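Local coordinates for protein amidohydrolase (Staphylococcus aureus, PDB 3NUR) that probably hydrolyses carbon-nitrogen bonds of linear amides, as a putative metal-dependent amidohydrolase with a TIM-barrel fold, at residues K23-Q37 against D86-P99. Residues are numbered along the deposited sequence; the frame is centred on the assembly and turned at random. Where two conformers were deposited one is given.
With CA (calcium ion), chain B.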
loop_
_atom_site.group_PDB
_atom_site.type_symbol
_atom_site.label_atom_id
_atom_site.label_comp_id
_atom_site.label_asym_id
_atom_site.label_seq_id
_atom_site.Cartn_x
_atom_site.Cartn_y
_atom_site.Cartn_z
ATOM N N LYS A 23 9.088 7.893 -18.258
ATOM C CA LYS A 23 7.788 7.880 -17.591
ATOM C C LYS A 23 7.670 6.824 -16.504
ATOM O O LYS A 23 8.343 5.793 -16.556
ATOM C CB LYS A 23 6.624 7.785 -18.587
ATOM C CG LYS A 23 6.562 8.920 -19.603
ATOM C CD LYS A 23 6.054 10.239 -19.014
ATOM C CE LYS A 23 6.229 11.374 -19.991
ATOM N NZ LYS A 23 5.468 11.152 -21.248
ATOM N N SER A 24 6.832 7.106 -15.499
ATOM C CA SER A 24 6.686 6.210 -14.368
ATOM C C SER A 24 5.281 5.729 -14.144
ATOM O O SER A 24 4.316 6.335 -14.633
ATOM C CB SER A 24 7.193 6.889 -13.094
ATOM O OG SER A 24 6.381 8.000 -12.736
ATOM N N ILE A 25 5.177 4.634 -13.388
ATOM C CA ILE A 25 3.921 4.083 -12.863
ATOM C C ILE A 25 4.061 4.354 -11.344
ATOM O O ILE A 25 5.057 3.932 -10.743
ATOM C CB ILE A 25 3.717 2.575 -13.157
ATOM C CG1 ILE A 25 3.691 2.272 -14.678
ATOM C CG2 ILE A 25 2.414 2.066 -12.488
ATOM C CD1 ILE A 25 3.852 0.727 -15.025
ATOM N N THR A 26 3.101 5.066 -10.733
ATOM C CA THR A 26 3.168 5.390 -9.296
ATOM C C THR A 26 2.103 4.562 -8.538
ATOM O O THR A 26 0.946 4.458 -8.988
ATOM C CB THR A 26 3.175 6.896 -9.036
ATOM O OG1 THR A 26 2.049 7.476 -9.673
ATOM C CG2 THR A 26 4.471 7.601 -9.517
ATOM N N PHE A 27 2.504 3.957 -7.410
ATOM C CA PHE A 27 1.683 2.962 -6.718
ATOM C C PHE A 27 0.874 3.346 -5.479
ATOM O O PHE A 27 0.045 2.542 -5.028
ATOM C CB PHE A 27 2.530 1.716 -6.457
ATOM C CG PHE A 27 2.682 0.822 -7.661
ATOM C CD1 PHE A 27 1.879 -0.306 -7.813
ATOM C CD2 PHE A 27 3.643 1.095 -8.635
ATOM C CE1 PHE A 27 2.011 -1.135 -8.932
ATOM C CE2 PHE A 27 3.798 0.247 -9.740
ATOM C CZ PHE A 27 2.984 -0.862 -9.877
ATOM N N GLU A 28 1.137 4.523 -4.889
ATOM C CA GLU A 28 0.408 4.911 -3.675
ATOM C C GLU A 28 -0.165 6.279 -3.912
ATOM O O GLU A 28 0.405 7.269 -3.485
ATOM C CB GLU A 28 1.336 4.864 -2.435
ATOM C CG GLU A 28 0.558 4.843 -1.123
ATOM C CD GLU A 28 1.441 5.049 0.093
ATOM O OE1 GLU A 28 1.207 6.032 0.830
ATOM O OE2 GLU A 28 2.397 4.258 0.284
ATOM N N GLU A 29 -1.230 6.343 -4.712
ATOM C CA GLU A 29 -1.827 7.609 -5.147
ATOM C C GLU A 29 -3.289 7.533 -4.757
ATOM O O GLU A 29 -3.956 6.536 -5.074
ATOM C CB GLU A 29 -1.614 7.740 -6.672
ATOM C CG GLU A 29 -0.189 7.334 -7.110
ATOM C CD GLU A 29 0.988 7.946 -6.352
ATOM O OE1 GLU A 29 0.966 9.169 -6.091
ATOM O OE2 GLU A 29 1.939 7.199 -6.016
ATOM N N HIS A 30 -3.761 8.554 -4.019
ATOM C CA HIS A 30 -5.069 8.497 -3.390
ATOM C C HIS A 30 -6.168 9.350 -3.946
ATOM O O HIS A 30 -5.934 10.433 -4.479
ATOM C CB HIS A 30 -4.917 8.784 -1.885
ATOM C CG HIS A 30 -3.927 7.879 -1.203
ATOM N ND1 HIS A 30 -4.186 6.524 -1.026
ATOM C CD2 HIS A 30 -2.725 8.172 -0.643
ATOM C CE1 HIS A 30 -3.135 6.032 -0.385
ATOM N NE2 HIS A 30 -2.225 6.981 -0.137
ATOM N N TYR A 31 -7.391 8.885 -3.709
ATOM C CA TYR A 31 -8.592 9.631 -4.041
ATOM C C TYR A 31 -9.603 9.456 -2.911
ATOM O O TYR A 31 -9.538 8.476 -2.182
ATOM C CB TYR A 31 -9.203 9.151 -5.389
ATOM C CG TYR A 31 -9.961 7.849 -5.281
ATOM C CD1 TYR A 31 -9.289 6.632 -5.281
ATOM C CD2 TYR A 31 -11.342 7.835 -5.063
ATOM C CE1 TYR A 31 -9.970 5.435 -5.126
ATOM C CE2 TYR A 31 -12.033 6.640 -4.890
ATOM C CZ TYR A 31 -11.337 5.441 -4.913
ATOM O OH TYR A 31 -11.982 4.250 -4.740
ATOM N N VAL A 32 -10.572 10.379 -2.807
ATOM C CA VAL A 32 -11.714 10.220 -1.902
ATOM C C VAL A 32 -12.923 10.678 -2.702
ATOM O O VAL A 32 -12.757 11.357 -3.731
ATOM C CB VAL A 32 -11.604 10.941 -0.525
ATOM C CG1 VAL A 32 -10.356 10.507 0.247
ATOM C CG2 VAL A 32 -11.667 12.469 -0.663
ATOM N N ILE A 33 -14.124 10.286 -2.235
ATOM C CA ILE A 33 -15.383 10.701 -2.850
ATOM C C ILE A 33 -16.146 11.504 -1.794
ATOM O O ILE A 33 -16.436 10.992 -0.709
ATOM C CB ILE A 33 -16.183 9.511 -3.437
ATOM C CG1 ILE A 33 -15.418 8.893 -4.624
ATOM C CG2 ILE A 33 -17.597 9.959 -3.877
ATOM C CD1 ILE A 33 -15.634 7.452 -4.793
ATOM N N GLU A 34 -16.419 12.787 -2.101
ATOM C CA GLU A 34 -17.090 13.717 -1.174
ATOM C C GLU A 34 -18.334 13.134 -0.494
ATOM O O GLU A 34 -18.426 13.186 0.733
ATOM C CB GLU A 34 -17.414 15.038 -1.878
ATOM C CG GLU A 34 -17.776 16.159 -0.920
ATOM C CD GLU A 34 -18.185 17.435 -1.628
ATOM O OE1 GLU A 34 -17.285 18.209 -2.024
ATOM O OE2 GLU A 34 -19.406 17.647 -1.813
ATOM N N ASP A 35 -19.250 12.536 -1.283
ATOM C CA ASP A 35 -20.479 11.931 -0.762
ATOM C C ASP A 35 -20.217 10.768 0.190
ATOM O O ASP A 35 -20.967 10.596 1.156
ATOM C CB ASP A 35 -21.422 11.536 -1.906
ATOM C CG ASP A 35 -22.129 12.707 -2.591
ATOM O OD1 ASP A 35 -21.939 13.870 -2.147
ATOM O OD2 ASP A 35 -22.877 12.460 -3.571
ATOM N N ILE A 36 -19.118 10.008 -0.040
ATOM C CA ILE A 36 -18.724 8.892 0.829
ATOM C C ILE A 36 -18.104 9.477 2.084
ATOM O O ILE A 36 -18.357 8.962 3.177
ATOM C CB ILE A 36 -17.813 7.856 0.099
ATOM C CG1 ILE A 36 -18.595 7.193 -1.045
ATOM C CG2 ILE A 36 -17.234 6.788 1.078
ATOM C CD1 ILE A 36 -17.835 6.263 -1.888
ATOM N N GLN A 37 -17.340 10.588 1.944
ATOM C CA GLN A 37 -16.729 11.259 3.104
ATOM C C GLN A 37 -17.772 11.776 4.100
ATOM O O GLN A 37 -17.521 11.736 5.300
ATOM C CB GLN A 37 -15.777 12.396 2.701
ATOM C CG GLN A 37 -14.564 11.960 1.865
ATOM C CD GLN A 37 -13.645 10.996 2.565
ATOM O OE1 GLN A 37 -13.855 9.774 2.540
ATOM N NE2 GLN A 37 -12.570 11.514 3.147
ATOM N N ASP A 86 6.417 13.573 -14.928
ATOM C CA ASP A 86 6.659 12.456 -15.847
ATOM C C ASP A 86 6.008 11.138 -15.395
ATOM O O ASP A 86 6.580 10.059 -15.573
ATOM C CB ASP A 86 8.176 12.285 -16.152
ATOM C CG ASP A 86 8.807 13.422 -16.952
ATOM O OD1 ASP A 86 8.060 14.146 -17.658
ATOM O OD2 ASP A 86 10.043 13.579 -16.884
ATOM N N VAL A 87 4.834 11.239 -14.775
ATOM C CA VAL A 87 4.077 10.069 -14.336
ATOM C C VAL A 87 3.085 9.728 -15.444
ATOM O O VAL A 87 2.171 10.516 -15.703
ATOM C CB VAL A 87 3.334 10.325 -12.999
ATOM C CG1 VAL A 87 2.529 9.092 -12.590
ATOM C CG2 VAL A 87 4.316 10.733 -11.884
ATOM N N GLN A 88 3.198 8.520 -16.014
ATOM C CA GLN A 88 2.287 8.038 -17.055
ATOM C C GLN A 88 1.039 7.488 -16.378
ATOM O O GLN A 88 -0.067 7.754 -16.838
ATOM C CB GLN A 88 2.962 6.933 -17.891
ATOM C CG GLN A 88 2.092 6.330 -19.020
ATOM C CD GLN A 88 1.681 7.342 -20.067
ATOM O OE1 GLN A 88 0.513 7.414 -20.464
ATOM N NE2 GLN A 88 2.620 8.168 -20.511
ATOM N N ILE A 89 1.217 6.675 -15.307
ATOM C CA ILE A 89 0.081 6.056 -14.629
ATOM C C ILE A 89 0.100 6.255 -13.132
ATOM O O ILE A 89 1.140 6.047 -12.489
ATOM C CB ILE A 89 0.044 4.525 -14.956
ATOM C CG1 ILE A 89 -0.148 4.249 -16.467
ATOM C CG2 ILE A 89 -0.958 3.746 -14.081
ATOM C CD1 ILE A 89 0.081 2.825 -16.862
ATOM N N GLN A 90 -1.088 6.562 -12.562
ATOM C CA GLN A 90 -1.274 6.525 -11.132
ATOM C C GLN A 90 -2.144 5.287 -10.877
ATOM O O GLN A 90 -3.165 5.093 -11.557
ATOM C CB GLN A 90 -1.987 7.771 -10.579
ATOM C CG GLN A 90 -1.051 8.931 -10.334
ATOM C CD GLN A 90 -1.705 10.063 -9.557
ATOM O OE1 GLN A 90 -1.042 11.014 -9.101
ATOM N NE2 GLN A 90 -3.002 9.968 -9.325
ATOM N N VAL A 91 -1.745 4.476 -9.906
ATOM C CA VAL A 91 -2.528 3.318 -9.437
ATOM C C VAL A 91 -3.335 3.925 -8.282
ATOM O O VAL A 91 -2.755 4.393 -7.286
ATOM C CB VAL A 91 -1.666 2.100 -9.006
ATOM C CG1 VAL A 91 -2.558 0.946 -8.587
ATOM C CG2 VAL A 91 -0.717 1.654 -10.121
ATOM N N LEU A 92 -4.663 4.034 -8.464
ATOM C CA LEU A 92 -5.505 4.762 -7.521
ATOM C C LEU A 92 -6.127 3.900 -6.410
ATOM O O LEU A 92 -6.642 2.812 -6.681
ATOM C CB LEU A 92 -6.613 5.539 -8.285
ATOM C CG LEU A 92 -6.173 6.679 -9.224
ATOM C CD1 LEU A 92 -7.383 7.302 -9.944
ATOM C CD2 LEU A 92 -5.461 7.762 -8.467
ATOM N N SER A 93 -6.070 4.412 -5.162
ATOM C CA SER A 93 -6.624 3.764 -3.967
ATOM C C SER A 93 -7.329 4.785 -3.081
ATOM O O SER A 93 -6.972 5.951 -3.138
ATOM C CB SER A 93 -5.504 3.123 -3.168
ATOM O OG SER A 93 -4.542 4.099 -2.792
ATOM N N TYR A 94 -8.321 4.366 -2.262
ATOM C CA TYR A 94 -9.028 5.294 -1.381
ATOM C C TYR A 94 -8.085 5.868 -0.316
ATOM O O TYR A 94 -7.260 5.135 0.232
ATOM C CB TYR A 94 -10.262 4.640 -0.733
ATOM C CG TYR A 94 -11.363 5.643 -0.472
ATOM C CD1 TYR A 94 -12.427 5.788 -1.359
ATOM C CD2 TYR A 94 -11.329 6.469 0.653
ATOM C CE1 TYR A 94 -13.420 6.753 -1.149
ATOM C CE2 TYR A 94 -12.325 7.415 0.887
ATOM C CZ TYR A 94 -13.362 7.562 -0.025
ATOM O OH TYR A 94 -14.342 8.493 0.209
ATOM N N GLY A 95 -8.191 7.169 -0.078
ATOM C CA GLY A 95 -7.368 7.904 0.877
ATOM C C GLY A 95 -7.955 7.983 2.273
ATOM O O GLY A 95 -8.515 7.005 2.777
ATOM N N ASN A 96 -7.782 9.137 2.923
ATOM C CA ASN A 96 -8.227 9.348 4.313
ATOM C C ASN A 96 -9.703 9.065 4.507
ATOM O O ASN A 96 -10.509 9.440 3.665
ATOM C CB ASN A 96 -7.910 10.767 4.759
ATOM C CG ASN A 96 -6.449 11.115 4.715
ATOM O OD1 ASN A 96 -5.563 10.244 4.715
ATOM N ND2 ASN A 96 -6.168 12.408 4.671
ATOM N N GLY A 97 -10.035 8.380 5.597
ATOM C CA GLY A 97 -11.419 8.040 5.920
ATOM C C GLY A 97 -12.015 6.952 5.057
ATOM O O GLY A 97 -13.217 6.952 4.803
ATOM N N SER A 98 -11.178 6.016 4.573
ATOM C CA SER A 98 -11.652 4.914 3.724
ATOM C C SER A 98 -12.836 4.162 4.376
ATOM O O SER A 98 -12.782 3.887 5.579
ATOM C CB SER A 98 -10.517 3.931 3.463
ATOM O OG SER A 98 -10.937 2.857 2.637
ATOM N N PRO A 99 -13.873 3.790 3.593
ATOM C CA PRO A 99 -14.991 3.006 4.165
ATOM C C PRO A 99 -14.593 1.583 4.575
ATOM O O PRO A 99 -15.407 0.887 5.174
ATOM C CB PRO A 99 -16.036 2.995 3.045
ATOM C CG PRO A 99 -15.256 3.179 1.784
ATOM C CD PRO A 99 -14.070 4.042 2.150
HETATM CA CA CA B . -0.537 7.108 1.480
HETATM O O HOH W 1 -2.610 3.538 -4.761
HETATM O O HOH W 2 0.863 7.663 3.059
HETATM O O HOH W 3 -1.975 8.245 2.797
#
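The hydroxyl oxygen of Y94 takes part in two hydrogen bonds, one as acceptor and one as donor: it accepts the backbone N-H of I33 in an almost straight bond (N to OH 3.0 Å, 176°) and donates to Q37, whose OE1 lies near the plane of the Y94 ring, 2.7 Å from OH, while the hydroxyl approaches from above the Q37 carbonyl plane. A bend at chi2 (-62°) turns the Q37 amide back toward the loop after Y94, where NE2 donates to N96 O at 3.0 Å. The first turn of helix 34-39 is thereby tied to the type II turn G95-S98. The Y94 ring between them is sandwiched, V32 CA packing over one face and P99 CD over the centre of the other, while its edge meets the face of Y31 in a T-shaped pair with planes 67° apart.

These residues lie at and just past the C-terminal ends of strands 24-31 and 87-94, neighbouring parallel strands of the TIM barrel, the end where this fold carries its active site. Beta bulges shift the register after S24 and again between T26 and E29. At the first, S24 O accepts both Q88 N and I89 N. A water bridges the second, accepting from E29 N and lying 2.7 Å from V91 O and 2.8 Å from S93 OG. E28, within this bulge, and H30, just past it, bind the calcium ion through OE1 and NE2 at 2.1 and 2.3 Å, joined by H192, D316 and two waters. E28 reaches the ion through an extended chain, with S291 holding its other carboxylate oxygen, whereas S93 OG sits 3.0 Å from H30 ND1, on the imidazole nitrogen not used by the metal. On the N-terminal side of the second bulge, I25 CG2 touches V91 CG2, which also lies over one face of the F27 ring in a CH-pi contact.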